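Local coordinates for protein D-hydantoinase (Ralstonia pickettii, PDB 1NFG) that probably catalyses the stereospecific hydrolysis of the cyclic amide bond of D-hydantoin derivatives, with two zinc ions bound in each subunit, at residues 104-107 with 108-112; 211-214 with 215-218; 236-240 with 241-245. One frame throughout, in Å; residues are numbered along the deposited sequence.

Interaction 1 of 3, residues 104-107 with 108-112; sequences VAKW and DGMAG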
loop_
_atom_site.group_PDB
_atom_site.type_symbol
_atom_site.label_atom_id
_atom_site.label_comp_id
_atom_site.label_asym_id
_atom_site.label_seq_id
_atom_site.Cartn_x
_atom_site.Cartn_y
_atom_site.Cartn_z
ATOM N N VAL A 104 35.497 13.011 -20.073
ATOM C CA VAL A 104 34.821 14.003 -20.885
ATOM C C VAL A 104 35.635 14.259 -22.146
ATOM O O VAL A 104 35.098 14.283 -23.261
ATOM C CB VAL A 104 34.670 15.319 -20.133
ATOM C CG1 VAL A 104 34.046 16.359 -21.046
ATOM C CG2 VAL A 104 33.831 15.102 -18.882
ATOM N N ALA A 105 36.938 14.457 -21.960
ATOM C CA ALA A 105 37.842 14.701 -23.079
ATOM C C ALA A 105 37.723 13.564 -24.088
ATOM O O ALA A 105 37.674 13.793 -25.296
ATOM C CB ALA A 105 39.279 14.805 -22.573
ATOM N N LYS A 106 37.680 12.334 -23.582
ATOM C CA LYS A 106 37.560 11.169 -24.449
ATOM C C LYS A 106 36.254 11.222 -25.234
ATOM O O LYS A 106 36.211 10.879 -26.424
ATOM C CB LYS A 106 37.606 9.888 -23.620
ATOM C CG LYS A 106 37.484 8.624 -24.444
ATOM C CD LYS A 106 37.658 7.399 -23.567
ATOM C CE LYS A 106 37.647 6.116 -24.386
ATOM N NZ LYS A 106 38.044 4.935 -23.552
ATOM N N TRP A 107 35.188 11.655 -24.562
ATOM C CA TRP A 107 33.889 11.751 -25.207
ATOM C C TRP A 107 33.926 12.821 -26.288
ATOM O O TRP A 107 33.485 12.579 -27.417
ATOM C CB TRP A 107 32.782 12.020 -24.168
ATOM C CG TRP A 107 31.807 10.877 -24.106
ATOM C CD1 TRP A 107 30.528 10.865 -24.583
ATOM C CD2 TRP A 107 32.097 9.528 -23.714
ATOM N NE1 TRP A 107 30.009 9.594 -24.529
ATOM C CE2 TRP A 107 30.951 8.752 -24.002
ATOM C CE3 TRP A 107 33.218 8.897 -23.156
ATOM C CZ2 TRP A 107 30.894 7.375 -23.755
ATOM C CZ3 TRP A 107 33.162 7.526 -22.912
ATOM C CH2 TRP A 107 32.006 6.783 -23.214
ATOM N N ASP A 108 34.465 13.992 -25.956
ATOM C CA ASP A 108 34.578 15.055 -26.947
ATOM C C ASP A 108 35.283 14.505 -28.190
ATOM O O ASP A 108 34.911 14.823 -29.323
ATOM C CB ASP A 108 35.369 16.235 -26.395
ATOM C CG ASP A 108 34.603 17.008 -25.341
ATOM O OD1 ASP A 108 33.365 17.158 -25.494
ATOM O OD2 ASP A 108 35.238 17.483 -24.368
ATOM N N GLY A 109 36.293 13.668 -27.981
ATOM C CA GLY A 109 36.996 13.103 -29.111
ATOM C C GLY A 109 36.051 12.328 -30.002
ATOM O O GLY A 109 36.136 12.396 -31.226
ATOM N N MET A 110 35.133 11.592 -29.387
ATOM C CA MET A 110 34.175 10.794 -30.144
ATOM C C MET A 110 33.044 11.606 -30.780
ATOM O O MET A 110 32.618 11.313 -31.898
ATOM C CB MET A 110 33.563 9.729 -29.241
ATOM C CG MET A 110 34.540 8.689 -28.734
ATOM S SD MET A 110 33.765 7.608 -27.498
ATOM C CE MET A 110 34.146 8.535 -26.058
ATOM N N ALA A 111 32.556 12.617 -30.068
ATOM C CA ALA A 111 31.451 13.428 -30.565
ATOM C C ALA A 111 31.862 14.583 -31.477
ATOM O O ALA A 111 31.333 14.725 -32.587
ATOM C CB ALA A 111 30.642 13.964 -29.388
ATOM N N GLY A 112 32.792 15.407 -30.997
ATOM C CA GLY A 112 33.265 16.550 -31.761
ATOM C C GLY A 112 33.397 16.340 -33.261
ATOM O O GLY A 112 34.118 15.446 -33.725
#
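M110 lays its thioether over one face of the W107 indole, a Met-aromatic contact between residues three apart on helix 100-111, the helix that links parallel strands 85-93 and 118-124 of the TIM barrel. SD sits almost squarely above the six-membered ring, 4.4 Å from its centroid and 4° off the ring normal. CE covers the same face nearer the rim, but its modelled closeness to W107 CE3 is doubtful. Strands of the barrel hold the indole: NE1 donates a hydrogen bond to D90 OD2, the Y121 ring meets it edge-to-face, and C92 and Q93 pack against it. M110 reaches the ring by a fold at its end, where chi3 of -90° turns CE back toward the helix; its side chain also touches F73 of helix 73-82.

On the adjacent flank of the helix, V104 and D108 run side by side and point the same way, with V104 CG1 3.7 Å from D108 OD2. D108 OD1 is hydrogen-bonded to Y121 OH, so Y121 joins the W107 and D108 sides of the helix to the neighbouring strand. The backbone beneath is regular: D108 N reaches V104 O at 2.8 Å. The helix ends as G112 leaves helical geometry, its N still hydrogen-bonded to D108 O at 2.8 Å, while W107 O takes A111 N and, more weakly, M110 N.

Interaction 2 of 3, residues 211-214 with 215-218; sequences PPRV and EAEA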
loop_
_atom_site.group_PDB
_atom_site.type_symbol
_atom_site.label_atom_id
_atom_site.label_comp_id
_atom_site.label_asym_id
_atom_site.label_seq_id
_atom_site.Cartn_x
_atom_site.Cartn_y
_atom_site.Cartn_z
ATOM N N PRO A 211 14.860 -11.160 -11.680
ATOM C CA PRO A 211 13.418 -10.920 -11.621
ATOM C C PRO A 211 13.086 -9.569 -10.993
ATOM O O PRO A 211 13.931 -8.941 -10.349
ATOM C CB PRO A 211 12.922 -12.088 -10.781
ATOM C CG PRO A 211 14.028 -12.244 -9.794
ATOM C CD PRO A 211 15.256 -12.160 -10.670
ATOM N N PRO A 212 11.836 -9.118 -11.160
ATOM C CA PRO A 212 11.340 -7.844 -10.632
ATOM C C PRO A 212 11.819 -7.462 -9.236
ATOM O O PRO A 212 12.113 -6.293 -8.981
ATOM C CB PRO A 212 9.832 -8.022 -10.695
ATOM C CG PRO A 212 9.664 -8.811 -11.955
ATOM C CD PRO A 212 10.754 -9.858 -11.838
ATOM N N ARG A 213 11.903 -8.429 -8.330
ATOM C CA ARG A 213 12.327 -8.121 -6.969
ATOM C C ARG A 213 13.718 -7.504 -6.944
ATOM O O ARG A 213 13.987 -6.597 -6.154
ATOM C CB ARG A 213 12.327 -9.377 -6.109
ATOM C CG ARG A 213 12.278 -9.077 -4.626
ATOM C CD ARG A 213 10.851 -8.775 -4.242
ATOM N NE ARG A 213 10.589 -7.362 -3.996
ATOM C CZ ARG A 213 9.403 -6.798 -4.191
ATOM N NH1 ARG A 213 8.390 -7.526 -4.647
ATOM N NH2 ARG A 213 9.219 -5.517 -3.906
ATOM N N VAL A 214 14.601 -8.011 -7.803
ATOM C CA VAL A 214 15.968 -7.511 -7.899
ATOM C C VAL A 214 15.944 -6.017 -8.220
ATOM O O VAL A 214 16.693 -5.228 -7.632
ATOM C CB VAL A 214 16.750 -8.255 -9.001
ATOM C CG1 VAL A 214 18.125 -7.631 -9.185
ATOM C CG2 VAL A 214 16.882 -9.721 -8.637
ATOM N N GLU A 215 15.074 -5.636 -9.152
ATOM C CA GLU A 215 14.939 -4.237 -9.539
ATOM C C GLU A 215 14.255 -3.437 -8.430
ATOM O O GLU A 215 14.749 -2.389 -8.006
ATOM C CB GLU A 215 14.120 -4.121 -10.836
ATOM C CG GLU A 215 14.084 -2.713 -11.433
ATOM C CD GLU A 215 13.294 -2.633 -12.737
ATOM O OE1 GLU A 215 13.232 -3.651 -13.463
ATOM O OE2 GLU A 215 12.746 -1.545 -13.044
ATOM N N ALA A 216 13.117 -3.942 -7.962
ATOM C CA ALA A 216 12.333 -3.270 -6.926
ATOM C C ALA A 216 13.154 -2.882 -5.702
ATOM O O ALA A 216 13.162 -1.720 -5.295
ATOM C CB ALA A 216 11.157 -4.154 -6.515
ATOM N N GLU A 217 13.843 -3.859 -5.120
ATOM C CA GLU A 217 14.659 -3.623 -3.933
ATOM C C GLU A 217 15.638 -2.469 -4.154
ATOM O O GLU A 217 15.627 -1.483 -3.412
ATOM C CB GLU A 217 15.419 -4.908 -3.563
ATOM C CG GLU A 217 16.172 -4.867 -2.229
ATOM C CD GLU A 217 17.360 -3.926 -2.252
ATOM O OE1 GLU A 217 18.272 -4.145 -3.083
ATOM O OE2 GLU A 217 17.379 -2.968 -1.443
ATOM N N ALA A 218 16.473 -2.590 -5.183
ATOM C CA ALA A 218 17.463 -1.561 -5.493
ATOM C C ALA A 218 16.795 -0.204 -5.657
ATOM O O ALA A 218 17.266 0.812 -5.128
ATOM C CB ALA A 218 18.215 -1.933 -6.754
#
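P212 O receives A216 N at 2.8 Å in a bond that is nearly linear (177° at the hydrogen). It is an opening backbone bond of helix 212-229, and the side chains crowd round it too: the CB of A216 lies 3.4 Å from P212 O, and the CB of E215 comes almost as near. The following bond, E217 N to R213 O, is 2.9 Å long. Before them, V214 N turns back to P211 O, so the chain is already turning at the two prolines.

Among the side chains, the contact is carried by R213 and A216. R213 leaves the helix with CG swung away from its own backbone N (chi1 -160°), then bends at chi2 and chi3 so that the guanidinium comes back alongside the next turn. A216 CB rests over one face of that flat group, 3.5 Å from R213 NH2.

E215 extends from another flank of the helix toward the metal centre, its OE1 taken by R290 in a salt bridge and by T239 OG1. E217 OE1 instead holds R221 and N184 within its own chain, while its OE2 lies close to E217 OE2 of a neighbouring subunit and makes a weak, long ion pair with R221 of that subunit, on whose I228 and A224 V214 and E217 respectively pack. Arginines thus attend the facing carboxylates, which probably offsets their mutual repulsion at this subunit interface.

Interaction 3 of 3, residues 236-240 with 241-245; sequences VHVTC and EESLE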
loop_
_atom_site.group_PDB
_atom_site.type_symbol
_atom_site.label_atom_id
_atom_site.label_comp_id
_atom_site.label_asym_id
_atom_site.label_seq_id
_atom_site.Cartn_x
_atom_site.Cartn_y
_atom_site.Cartn_z
ATOM N N VAL A 236 16.484 5.501 -13.741
ATOM C CA VAL A 236 16.450 5.174 -15.159
ATOM C C VAL A 236 15.739 3.845 -15.367
ATOM O O VAL A 236 15.674 3.012 -14.467
ATOM C CB VAL A 236 17.880 5.093 -15.778
ATOM C CG1 VAL A 236 18.626 6.391 -15.530
ATOM C CG2 VAL A 236 18.649 3.908 -15.202
ATOM N N HIS A 237 15.215 3.664 -16.572
ATOM C CA HIS A 237 14.476 2.474 -16.966
ATOM C C HIS A 237 13.677 1.713 -15.900
ATOM O O HIS A 237 14.067 0.624 -15.482
ATOM C CB HIS A 237 15.397 1.492 -17.712
ATOM C CG HIS A 237 16.670 1.164 -16.988
ATOM N ND1 HIS A 237 16.714 0.887 -15.638
ATOM C CD2 HIS A 237 17.940 1.033 -17.440
ATOM C CE1 HIS A 237 17.957 0.602 -15.290
ATOM N NE2 HIS A 237 18.719 0.683 -16.364
ATOM N N VAL A 238 12.566 2.298 -15.453
ATOM C CA VAL A 238 11.676 1.621 -14.511
ATOM C C VAL A 238 10.957 0.681 -15.467
ATOM O O VAL A 238 10.350 1.133 -16.438
ATOM C CB VAL A 238 10.653 2.573 -13.891
ATOM C CG1 VAL A 238 9.604 1.772 -13.138
ATOM C CG2 VAL A 238 11.356 3.546 -12.948
ATOM N N THR A 239 11.007 -0.614 -15.194
ATOM C CA THR A 239 10.439 -1.586 -16.116
ATOM C C THR A 239 9.247 -2.448 -15.699
ATOM O O THR A 239 8.676 -3.146 -16.536
ATOM C CB THR A 239 11.542 -2.547 -16.546
ATOM O OG1 THR A 239 11.799 -3.473 -15.478
ATOM C CG2 THR A 239 12.826 -1.773 -16.826
ATOM N N CYS A 240 8.866 -2.424 -14.429
ATOM C CA CYS A 240 7.771 -3.283 -14.006
ATOM C C CYS A 240 6.932 -2.695 -12.893
ATOM O O CYS A 240 7.298 -1.690 -12.277
ATOM C CB CYS A 240 8.331 -4.630 -13.553
ATOM S SG CYS A 240 9.498 -4.472 -12.170
ATOM N N GLU A 241 5.813 -3.354 -12.624
ATOM C CA GLU A 241 4.882 -2.918 -11.594
ATOM C C GLU A 241 5.504 -2.781 -10.203
ATOM O O GLU A 241 5.271 -1.783 -9.510
ATOM C CB GLU A 241 3.690 -3.879 -11.555
ATOM C CG GLU A 241 2.745 -3.680 -10.390
ATOM C CD GLU A 241 1.473 -4.498 -10.536
ATOM O OE1 GLU A 241 1.531 -5.602 -11.128
ATOM O OE2 GLU A 241 0.417 -4.038 -10.047
ATOM N N GLU A 242 6.305 -3.763 -9.797
ATOM C CA GLU A 242 6.907 -3.707 -8.470
ATOM C C GLU A 242 7.901 -2.572 -8.258
ATOM O O GLU A 242 7.875 -1.925 -7.214
ATOM C CB GLU A 242 7.545 -5.056 -8.095
ATOM C CG GLU A 242 7.919 -5.925 -9.266
ATOM C CD GLU A 242 6.761 -6.733 -9.810
ATOM O OE1 GLU A 242 6.237 -7.586 -9.064
ATOM O OE2 GLU A 242 6.383 -6.525 -10.987
ATOM N N SER A 243 8.772 -2.308 -9.226
ATOM C CA SER A 243 9.722 -1.212 -9.042
ATOM C C SER A 243 9.000 0.129 -9.154
ATOM O O SER A 243 9.319 1.074 -8.429
ATOM C CB SER A 243 10.869 -1.281 -10.064
ATOM O OG SER A 243 10.414 -1.080 -11.390
ATOM N N LEU A 244 8.020 0.214 -10.050
ATOM C CA LEU A 244 7.276 1.458 -10.207
ATOM C C LEU A 244 6.605 1.789 -8.882
ATOM O O LEU A 244 6.573 2.950 -8.454
ATOM C CB LEU A 244 6.219 1.329 -11.306
ATOM C CG LEU A 244 5.245 2.511 -11.455
ATOM C CD1 LEU A 244 6.003 3.828 -11.565
ATOM C CD2 LEU A 244 4.375 2.293 -12.681
ATOM N N GLU A 245 6.089 0.757 -8.223
ATOM C CA GLU A 245 5.422 0.943 -6.949
ATOM C C GLU A 245 6.320 1.628 -5.920
ATOM O O GLU A 245 5.861 2.484 -5.152
ATOM C CB GLU A 245 4.945 -0.396 -6.403
ATOM C CG GLU A 245 4.006 -0.248 -5.227
ATOM C CD GLU A 245 3.494 -1.579 -4.720
ATOM O OE1 GLU A 245 3.205 -2.473 -5.556
ATOM O OE2 GLU A 245 3.367 -1.723 -3.483
#
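E241 starts helix 241-253 directly after C240, its N-cap residue, in the turn that brings the chain from strand 233-235 of the TIM barrel, past the zinc ligand H237, into the next helix. The E241 N-H at this first turn is accepted by D294 OD1, and its carboxylate forms a salt bridge with K293. E242 keeps CG 3.6 Å from C240 SG, and the bend at chi2 (-83°) then folds the carboxylate back so that OE2 comes 3.7 Å from C240 CB. S243 faces the loop: OG lies 3.4 Å from V238 CG1 and bonds to E215 OE2 of helix 212-229, which satisfies this buried hydroxyl. L244 closes the turn, its N reaching C240 O at 3.0 Å with an angle of 160° at the hydrogen. Its side chain packs on V297 and A301 of helix 292-303. Beneath the first turn V238 fills the angle between loop and helix: with chi1 at 169°, CG1 points at the helix and lies 3.9 Å from L244 CB.

In the fold
Interactions 2 and 3 are neighbours, with centres about 9 Å apart, and E215 joins them. Its OE2 lies 2.9 Å from S243 OG and also 2.9 Å from T239 N, both probable hydrogen bonds, so helix 212-229 grips the turn that follows H237. The E215 side chain comes within about 5 Å of that of H237, which makes it a plausible second-shell support for this zinc ligand. Interaction 1 stands on the opposite side of the chain's centre from interaction 3, their nearest atoms about 15 Å apart. It approaches the metal centre from its own direction: the W107 side chain is about 7 Å from that of H59, a ligand of the other zinc.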